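Local coordinates for protein FdhC (Acinetobacter nosocomialis, PDB 5KTC) that probably transfers a 3-hydroxybutanoyl group from coenzyme A to the amino group of a dTDP-linked 3-amino-3,6-dideoxy-D-galactose, as a sugar N-acyltransferase of the GNAT superfamily, at residues F66-S71 / G95-N100; N9-R14 / H102-A107. All coordinates share one frame; numbering follows the deposited sequence.

Contact 1: residues F66-S71 / G95-N100; sequences FIIFRS and GSWILN. With FUH ([[(2~{R},3~{S},5~{R})-5-[5-methyl-2,4-bis(oxidanylidene)pyrimidin-1-yl]-3-oxidanyl-oxolan-2-yl]methoxy-oxidanyl-phosphoryl] [(2~{R},3~{R},4~{S},5~{R},6~{R})-6-methyl-3,5-bis(oxidanyl)-4-[[(3~{R})-3-oxidanylbutanoyl]amino]oxan-2-yl] hydrogen phosphate), chain C.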
loop_
_atom_site.group_PDB
_atom_site.type_symbol
_atom_site.label_atom_id
_atom_site.label_comp_id
_atom_site.label_asym_id
_atom_site.label_seq_id
_atom_site.Cartn_x
_atom_site.Cartn_y
_atom_site.Cartn_z
ATOM N N PHE A 66 1.436 2.963 -6.947
ATOM C CA PHE A 66 1.218 1.701 -7.644
ATOM C C PHE A 66 -0.250 1.366 -7.864
ATOM O O PHE A 66 -1.097 1.658 -7.029
ATOM C CB PHE A 66 1.837 0.521 -6.866
ATOM C CG PHE A 66 3.319 0.665 -6.607
ATOM C CD1 PHE A 66 3.767 1.370 -5.534
ATOM C CD2 PHE A 66 4.235 0.040 -7.413
ATOM C CE1 PHE A 66 5.103 1.543 -5.267
ATOM C CE2 PHE A 66 5.586 0.188 -7.198
ATOM C CZ PHE A 66 6.043 0.934 -6.105
ATOM N N ILE A 67 -0.519 0.759 -9.014
ATOM C CA ILE A 67 -1.753 0.021 -9.225
ATOM C C ILE A 67 -1.503 -1.412 -8.703
ATOM O O ILE A 67 -0.423 -1.948 -8.936
ATOM C CB ILE A 67 -2.153 -0.067 -10.703
ATOM C CG1 ILE A 67 -2.212 1.319 -11.331
ATOM C CG2 ILE A 67 -3.451 -0.822 -10.845
ATOM C CD1 ILE A 67 -3.216 2.278 -10.701
ATOM N N ILE A 68 -2.500 -1.925 -7.990
ATOM C CA ILE A 68 -2.526 -3.274 -7.500
ATOM C C ILE A 68 -3.332 -4.082 -8.517
ATOM O O ILE A 68 -4.458 -3.678 -8.863
ATOM C CB ILE A 68 -3.171 -3.393 -6.120
ATOM C CG1 ILE A 68 -2.510 -2.466 -5.071
ATOM C CG2 ILE A 68 -3.106 -4.859 -5.679
ATOM C CD1 ILE A 68 -3.260 -2.416 -3.742
ATOM N N PHE A 69 -2.794 -5.223 -8.946
ATOM C CA PHE A 69 -3.417 -6.092 -9.962
ATOM C C PHE A 69 -3.656 -7.465 -9.378
ATOM O O PHE A 69 -2.881 -7.885 -8.554
ATOM C CB PHE A 69 -2.507 -6.272 -11.187
ATOM C CG PHE A 69 -2.576 -5.145 -12.158
ATOM C CD1 PHE A 69 -1.714 -4.016 -12.021
ATOM C CD2 PHE A 69 -3.500 -5.197 -13.219
ATOM C CE1 PHE A 69 -1.799 -2.965 -12.941
ATOM C CE2 PHE A 69 -3.579 -4.142 -14.109
ATOM C CZ PHE A 69 -2.730 -3.032 -13.969
ATOM N N ARG A 70 -4.722 -8.132 -9.817
ATOM C CA ARG A 70 -4.844 -9.566 -9.576
ATOM C C ARG A 70 -4.133 -10.369 -10.686
ATOM O O ARG A 70 -4.266 -10.099 -11.897
ATOM C CB ARG A 70 -6.244 -9.998 -9.229
ATOM C CG ARG A 70 -7.254 -9.966 -10.290
ATOM C CD ARG A 70 -8.600 -10.319 -9.733
ATOM N NE ARG A 70 -8.677 -11.773 -9.533
ATOM C CZ ARG A 70 -9.543 -12.385 -8.749
ATOM N NH1 ARG A 70 -10.374 -11.693 -7.981
ATOM N NH2 ARG A 70 -9.524 -13.720 -8.679
ATOM N N SER A 71 -3.279 -11.282 -10.222
ATOM C CA SER A 71 -2.416 -12.081 -11.055
ATOM C C SER A 71 -3.117 -13.032 -12.015
ATOM O O SER A 71 -2.557 -13.321 -13.040
ATOM C CB SER A 71 -1.552 -12.989 -10.173
ATOM O OG SER A 71 -0.762 -12.170 -9.338
ATOM N N GLY A 95 -0.018 4.750 2.210
ATOM C CA GLY A 95 -1.450 4.956 2.221
ATOM C C GLY A 95 -2.003 4.987 0.823
ATOM O O GLY A 95 -1.566 4.204 -0.053
ATOM N N SER A 96 -2.978 5.866 0.584
ATOM C CA SER A 96 -3.806 5.770 -0.619
ATOM C C SER A 96 -4.223 4.325 -0.946
ATOM O O SER A 96 -4.194 3.886 -2.120
ATOM C CB SER A 96 -3.183 6.459 -1.835
ATOM O OG SER A 96 -2.736 7.777 -1.586
ATOM N N TRP A 97 -4.594 3.599 0.093
ATOM C CA TRP A 97 -4.606 2.135 0.036
ATOM C C TRP A 97 -6.056 1.756 -0.159
ATOM O O TRP A 97 -6.897 1.924 0.764
ATOM C CB TRP A 97 -4.119 1.563 1.313
ATOM C CG TRP A 97 -3.943 0.071 1.331
ATOM C CD1 TRP A 97 -3.563 -0.740 0.308
ATOM C CD2 TRP A 97 -4.094 -0.762 2.485
ATOM N NE1 TRP A 97 -3.467 -2.045 0.770
ATOM C CE2 TRP A 97 -3.767 -2.077 2.099
ATOM C CE3 TRP A 97 -4.480 -0.515 3.811
ATOM C CZ2 TRP A 97 -3.847 -3.147 2.964
ATOM C CZ3 TRP A 97 -4.554 -1.595 4.706
ATOM C CH2 TRP A 97 -4.203 -2.900 4.267
ATOM N N ILE A 98 -6.359 1.267 -1.357
ATOM C CA ILE A 98 -7.732 0.998 -1.756
ATOM C C ILE A 98 -7.786 -0.305 -2.545
ATOM O O ILE A 98 -6.966 -0.534 -3.432
ATOM C CB ILE A 98 -8.360 2.091 -2.625
ATOM C CG1 ILE A 98 -8.130 3.510 -2.045
ATOM C CG2 ILE A 98 -9.849 1.854 -2.682
ATOM C CD1 ILE A 98 -8.327 4.669 -2.973
ATOM N N LEU A 99 -8.741 -1.155 -2.186
ATOM C CA LEU A 99 -8.997 -2.391 -2.959
ATOM C C LEU A 99 -10.501 -2.473 -3.309
ATOM O O LEU A 99 -11.328 -2.243 -2.426
ATOM C CB LEU A 99 -8.588 -3.594 -2.134
ATOM C CG LEU A 99 -7.079 -3.828 -1.977
ATOM C CD1 LEU A 99 -6.843 -4.919 -0.964
ATOM C CD2 LEU A 99 -6.379 -4.191 -3.285
ATOM N N ASN A 100 -10.833 -2.828 -4.548
ATOM C CA ASN A 100 -12.264 -2.829 -4.951
ATOM C C ASN A 100 -12.829 -4.233 -4.798
ATOM O O ASN A 100 -12.116 -5.148 -4.360
ATOM C CB ASN A 100 -12.450 -2.296 -6.384
ATOM C CG ASN A 100 -11.796 -3.150 -7.453
ATOM O OD1 ASN A 100 -11.549 -4.334 -7.299
ATOM N ND2 ASN A 100 -11.453 -2.501 -8.568
HETATM O O1 FUH C . -4.315 4.773 3.310
HETATM C C1 FUH C . -3.941 5.209 4.393
HETATM C C2 FUH C . -3.060 4.438 5.320
HETATM C C3 FUH C . -3.151 2.951 5.098
HETATM O O2 FUH C . -4.183 2.354 5.924
HETATM C C4 FUH C . -1.862 2.274 5.487
HETATM N N1 FUH C . -4.279 6.487 4.830
HETATM C C5 FUH C . -4.845 7.461 3.890
HETATM C C6 FUH C . -6.052 8.195 4.502
HETATM O O3 FUH C . -5.630 8.770 5.664
HETATM C C7 FUH C . -6.554 9.347 3.661
HETATM C C8 FUH C . -7.564 10.275 4.378
HETATM O O4 FUH C . -5.459 10.183 3.248
HETATM C C9 FUH C . -3.777 8.470 3.507
HETATM O O5 FUH C . -2.719 7.870 2.745
HETATM C C10 FUH C . -4.356 9.502 2.626
HETATM O O6 FUH C . -4.792 8.851 1.443
HETATM P P1 FUH C . -5.193 9.647 0.151
HETATM O O7 FUH C . -6.582 10.166 0.209
HETATM O O8 FUH C . -5.033 8.617 -0.967
HETATM O O9 FUH C . -4.078 10.711 -0.240
HETATM P P2 FUH C . -3.807 12.209 0.256
HETATM O O10 FUH C . -2.372 12.282 0.647
HETATM O O11 FUH C . -4.781 12.477 1.395
HETATM O O12 FUH C . -4.120 12.967 -1.083
HETATM C C11 FUH C . -3.553 14.260 -1.319
HETATM C C12 FUH C . -4.484 15.019 -2.230
HETATM C C13 FUH C . -5.968 14.933 -1.815
HETATM O O13 FUH C . -6.678 16.150 -2.106
HETATM C C14 FUH C . -6.569 13.875 -2.730
HETATM C C15 FUH C . -5.728 14.051 -3.971
HETATM O O14 FUH C . -4.408 14.485 -3.556
HETATM N N2 FUH C . -5.440 12.830 -4.755
HETATM C C16 FUH C . -4.683 11.823 -4.235
HETATM C C17 FUH C . -4.367 10.710 -5.016
HETATM C C18 FUH C . -3.517 9.574 -4.489
HETATM C C19 FUH C . -4.900 10.670 -6.341
HETATM O O15 FUH C . -4.589 9.677 -7.119
HETATM N N3 FUH C . -5.642 11.675 -6.827
HETATM C C20 FUH C . -5.861 12.744 -6.054
HETATM O O16 FUH C . -6.615 13.719 -6.529
#

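Contact 2: residues N9-R14 / H102-A107; sequences NTTYLR and HKTKYA. With COA (coenzyme A), chain D.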
loop_
_atom_site.group_PDB
_atom_site.type_symbol
_atom_site.label_atom_id
_atom_site.label_comp_id
_atom_site.label_asym_id
_atom_site.label_seq_id
_atom_site.Cartn_x
_atom_site.Cartn_y
_atom_site.Cartn_z
ATOM N N ASN A 9 1.577 -13.773 -4.036
ATOM C CA ASN A 9 0.855 -14.933 -4.532
ATOM C C ASN A 9 -0.295 -14.716 -5.490
ATOM O O ASN A 9 -0.456 -15.459 -6.444
ATOM C CB ASN A 9 0.321 -15.726 -3.358
ATOM C CG ASN A 9 1.081 -16.990 -3.135
ATOM O OD1 ASN A 9 2.167 -17.224 -3.703
ATOM N ND2 ASN A 9 0.502 -17.846 -2.339
ATOM N N THR A 10 -1.157 -13.786 -5.163
ATOM C CA THR A 10 -2.342 -13.559 -5.931
ATOM C C THR A 10 -2.400 -12.189 -6.519
ATOM O O THR A 10 -3.331 -11.934 -7.231
ATOM C CB THR A 10 -3.621 -13.854 -5.178
ATOM O OG1 THR A 10 -3.918 -12.843 -4.182
ATOM C CG2 THR A 10 -3.579 -15.318 -4.543
ATOM N N THR A 11 -1.416 -11.352 -6.226
ATOM C CA THR A 11 -1.403 -9.954 -6.698
ATOM C C THR A 11 -0.026 -9.526 -7.127
ATOM O O THR A 11 0.952 -10.197 -6.837
ATOM C CB THR A 11 -1.870 -8.976 -5.589
ATOM O OG1 THR A 11 -1.054 -9.208 -4.446
ATOM C CG2 THR A 11 -3.353 -9.162 -5.213
ATOM N N TYR A 12 0.047 -8.379 -7.837
ATOM C CA TYR A 12 1.279 -7.750 -8.174
ATOM C C TYR A 12 1.039 -6.263 -8.292
ATOM O O TYR A 12 -0.112 -5.826 -8.382
ATOM C CB TYR A 12 1.877 -8.283 -9.468
ATOM C CG TYR A 12 1.081 -8.121 -10.727
ATOM C CD1 TYR A 12 0.156 -9.081 -11.129
ATOM C CD2 TYR A 12 1.237 -7.018 -11.528
ATOM C CE1 TYR A 12 -0.542 -8.971 -12.311
ATOM C CE2 TYR A 12 0.517 -6.890 -12.715
ATOM C CZ TYR A 12 -0.400 -7.844 -13.109
ATOM O OH TYR A 12 -1.202 -7.694 -14.257
ATOM N N LEU A 13 2.105 -5.514 -8.201
ATOM C CA LEU A 13 2.049 -4.044 -8.236
ATOM C C LEU A 13 2.877 -3.556 -9.378
ATOM O O LEU A 13 3.933 -4.077 -9.631
ATOM C CB LEU A 13 2.643 -3.403 -6.968
ATOM C CG LEU A 13 2.123 -3.715 -5.553
ATOM C CD1 LEU A 13 2.375 -2.634 -4.520
ATOM C CD2 LEU A 13 0.735 -4.225 -5.431
ATOM N N ARG A 14 2.458 -2.450 -9.980
ATOM C CA ARG A 14 3.302 -1.725 -10.945
ATOM C C ARG A 14 3.077 -0.248 -10.863
ATOM O O ARG A 14 1.969 0.181 -10.447
ATOM C CB ARG A 14 3.108 -2.257 -12.359
ATOM C CG ARG A 14 1.742 -1.950 -12.960
ATOM C CD ARG A 14 1.848 -1.318 -14.359
ATOM N NE ARG A 14 0.530 -1.088 -14.908
ATOM C CZ ARG A 14 -0.224 -0.008 -14.738
ATOM N NH1 ARG A 14 0.235 1.046 -14.066
ATOM N NH2 ARG A 14 -1.453 0.024 -15.277
ATOM N N HIS A 102 -13.330 -6.625 -6.816
ATOM C CA HIS A 102 -12.698 -7.706 -7.630
ATOM C C HIS A 102 -11.376 -8.136 -7.035
ATOM O O HIS A 102 -10.712 -8.972 -7.580
ATOM C CB HIS A 102 -12.535 -7.310 -9.123
ATOM C CG HIS A 102 -12.182 -8.455 -10.057
ATOM N ND1 HIS A 102 -12.789 -9.695 -10.022
ATOM C CD2 HIS A 102 -11.307 -8.505 -11.091
ATOM C CE1 HIS A 102 -12.264 -10.475 -10.945
ATOM N NE2 HIS A 102 -11.361 -9.778 -11.611
ATOM N N LYS A 103 -11.024 -7.609 -5.867
ATOM C CA LYS A 103 -9.813 -7.961 -5.191
ATOM C C LYS A 103 -9.788 -9.468 -4.897
ATOM O O LYS A 103 -10.832 -10.082 -4.672
ATOM C CB LYS A 103 -9.695 -7.174 -3.836
ATOM C CG LYS A 103 -10.752 -7.589 -2.787
ATOM C CD LYS A 103 -10.761 -6.770 -1.523
ATOM C CE LYS A 103 -11.904 -7.206 -0.589
ATOM N NZ LYS A 103 -12.117 -6.233 0.517
ATOM N N THR A 104 -8.612 -10.035 -4.858
ATOM C CA THR A 104 -8.468 -11.365 -4.320
ATOM C C THR A 104 -8.652 -11.303 -2.811
ATOM O O THR A 104 -8.557 -10.219 -2.197
ATOM C CB THR A 104 -7.099 -11.969 -4.598
ATOM O OG1 THR A 104 -6.121 -11.057 -4.156
ATOM C CG2 THR A 104 -6.869 -12.205 -6.078
ATOM N N LYS A 105 -8.941 -12.463 -2.225
ATOM C CA LYS A 105 -9.364 -12.540 -0.811
ATOM C C LYS A 105 -8.342 -11.892 0.146
ATOM O O LYS A 105 -8.730 -11.135 1.047
ATOM C CB LYS A 105 -9.536 -13.983 -0.389
ATOM C CG LYS A 105 -10.219 -14.132 0.950
ATOM C CD LYS A 105 -10.626 -15.592 1.133
ATOM C CE LYS A 105 -11.204 -15.849 2.524
ATOM N NZ LYS A 105 -12.458 -15.087 2.809
ATOM N N TYR A 106 -7.078 -12.232 -0.088
ATOM C CA TYR A 106 -5.988 -11.828 0.753
ATOM C C TYR A 106 -5.156 -10.703 0.125
ATOM O O TYR A 106 -4.047 -10.473 0.568
ATOM C CB TYR A 106 -5.080 -13.056 1.126
ATOM C CG TYR A 106 -5.893 -14.132 1.850
ATOM C CD1 TYR A 106 -6.530 -13.847 3.052
ATOM C CD2 TYR A 106 -6.064 -15.414 1.317
ATOM C CE1 TYR A 106 -7.324 -14.796 3.701
ATOM C CE2 TYR A 106 -6.868 -16.363 1.963
ATOM C CZ TYR A 106 -7.477 -16.057 3.144
ATOM O OH TYR A 106 -8.287 -16.972 3.796
ATOM N N ALA A 107 -5.682 -10.018 -0.883
ATOM C CA ALA A 107 -4.955 -8.874 -1.483
ATOM C C ALA A 107 -4.459 -7.848 -0.463
ATOM O O ALA A 107 -3.400 -7.216 -0.649
ATOM C CB ALA A 107 -5.865 -8.167 -2.478
HETATM N N1A COA D . -3.033 -12.489 8.920
HETATM C C2A COA D . -3.841 -13.340 8.245
HETATM N N3A COA D . -4.956 -12.942 7.628
HETATM C C4A COA D . -5.234 -11.647 7.597
HETATM C C5A COA D . -4.366 -10.654 8.278
HETATM C C6A COA D . -3.208 -11.163 8.973
HETATM N N6A COA D . -2.375 -10.355 9.623
HETATM N N7A COA D . -4.899 -9.457 8.075
HETATM C C8A COA D . -6.019 -9.645 7.347
HETATM N N9A COA D . -6.218 -10.962 7.074
HETATM C C1B COA D . -7.315 -11.555 6.278
HETATM C C2B COA D . -8.646 -10.912 6.684
HETATM O O2B COA D . -9.262 -11.552 7.814
HETATM C C3B COA D . -9.432 -10.998 5.420
HETATM O O3B COA D . -9.892 -12.348 5.295
HETATM P P3B COA D . -11.446 -12.696 5.514
HETATM O O7A COA D . -11.953 -12.720 4.066
HETATM O O8A COA D . -11.160 -14.038 6.125
HETATM O O9A COA D . -12.039 -11.621 6.389
HETATM C C4B COA D . -8.390 -10.757 4.350
HETATM O O4B COA D . -7.143 -11.225 4.892
HETATM C C5B COA D . -8.364 -9.328 3.848
HETATM O O5B COA D . -8.128 -8.440 4.919
HETATM P P1A COA D . -9.188 -7.317 5.255
HETATM O O1A COA D . -8.791 -6.692 6.575
HETATM O O2A COA D . -10.614 -7.685 4.948
HETATM O O3A COA D . -8.866 -6.098 4.241
HETATM P P2A COA D . -9.643 -5.508 3.028
HETATM O O4A COA D . -9.818 -6.474 1.886
HETATM O O5A COA D . -10.904 -4.784 3.463
HETATM O O6A COA D . -8.621 -4.409 2.483
HETATM C CBP COA D . -8.528 -1.974 2.509
HETATM C CCP COA D . -8.352 -3.279 3.306
HETATM C CDP COA D . -8.276 -0.840 3.470
HETATM C CEP COA D . -7.528 -1.911 1.359
HETATM C CAP COA D . -9.968 -1.922 1.943
HETATM O OAP COA D . -10.850 -2.283 3.056
HETATM C C9P COA D . -10.332 -0.633 1.326
HETATM O O9P COA D . -10.059 -0.267 0.162
HETATM N N8P COA D . -11.010 0.185 2.157
HETATM C C7P COA D . -11.417 1.469 1.726
HETATM C C6P COA D . -10.322 2.489 1.538
HETATM C C5P COA D . -9.652 2.762 2.860
HETATM O O5P COA D . -10.357 3.036 3.847
HETATM N N4P COA D . -8.339 2.653 2.889
HETATM C C3P COA D . -7.578 2.758 4.139
HETATM C C2P COA D . -7.427 4.216 4.614
HETATM S S1P COA D . -6.714 4.216 6.301
HETATM O O HOH W 1 -5.828 -14.034 -2.067
#

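Contact 1: residues F66-S71 / G95-N100
I68 meets L99 and W97 across the buried core of the GNAT sheet, where strands 63-70 and 91-99 run nearly parallel (22°), their axes 8.7 Å apart, with strand 75-86 between them in the sheet order. At the start of 66-71, F66 sets its ring edge-to-face with F4, and I67 bonds through its backbone to R14 of the edge strand 11-15. I68 then carries the whole contact from this side. Its CG1 lies anti to the carbonyl carbon (chi1 -55°), and with an extended second torsion it sends CD1 towards strand 91-99. I68 CD1 stands 3.6 Å from L99 CD2, the two side chains crossing at about a right angle; I68 CG2 also touches L99 CD2, at 4.1 Å. I68 CD1 also comes near the plane of the W97 indole at its edge, 4.4 Å from W97 CD1. Beyond I68, R70 is tied by a salt bridge to D72. Strand 91-99, one strand further across the sheet, is the one that meets both ligands. Coenzyme A bonds to W97 O and L99 N, while W97 NE1 is held by S111 of helix 107-122. S96 takes a left-handed backbone conformation inside the strand, and two adjacent amides are presented to the sugar nucleotide: W97 N reaches the amide oxygen O1 of FUH only weakly, at 3.4 Å, whereas S96 N gives a firmer bond of 3.0 Å to the sugar hydroxyl O5 of FUH. S96 OG, also bonded to R81, adds a short 2.5 Å hydrogen bond to phosphate oxygen O8 of FUH.

Contact 2: residues N9-R14 / H102-A107
T10 and T104 lie alongside one another, running opposite ways, and their hydroxyls meet: T104 OG1 donates to T10 OG1 over 2.8 Å. T104 OG1, with chi1 53° flanked by its own N and C, also comes to 3.5 Å from T11 CG2. T11 CG2 lies 3.8 Å from A107 CB, while T11 OG1 is bonded to E110. A water gives a hydrogen bond to T10 OG1 and takes one from Y106 N, tying the strand entrance to the N-cap residue of helix 107-122. The type I turn T104-A107, closed by A107 N to T104 O, lies between strand 91-99 and helix 107-122, where GNAT enzymes bind the coenzyme A pyrophosphate. K103, just before the turn, and K105 within it carry their ammonium ends off toward coenzyme A: K103 NZ bonds its diphosphate oxygen O4A at 2.7 Å, and K105 NZ bonds oxygen O7A of its 3'-phosphate, also at 2.7 Å. K105 CG rests over one face of the Y106 ring, whose edge meets the ribose oxygen O4B. The threonine side is joined by a hydroxyl pair, a methyl contact and one water, with E110 bonding the strand; the lysine charges lie toward the cofactor, where they probably help offset its phosphates.

In the fold
The two contacts lie 8 Å apart, centre to centre, and share one sheet, strands 63-70 and 11-15 being neighbours in it. F69 N to Y12 O, at 2.8 Å, is one of several backbone hydrogen bonds joining them, and R70 NH1 to H102 O, also 2.8 Å, probably ties the end of strand 63-70 to the loop 102-107. L99 of contact 1 and A107 of contact 2 have side chains about 4 Å apart. Coenzyme A spans both: contact 2 grips its phosphates, while 95-100 borders its pantetheine arm. Near contact 1 the thiol S1P of coenzyme A stops 3.5 Å from the acyl carbon C1 of FUH, as expected for products just after transfer; A107's side chain lies about 14 Å from FUH.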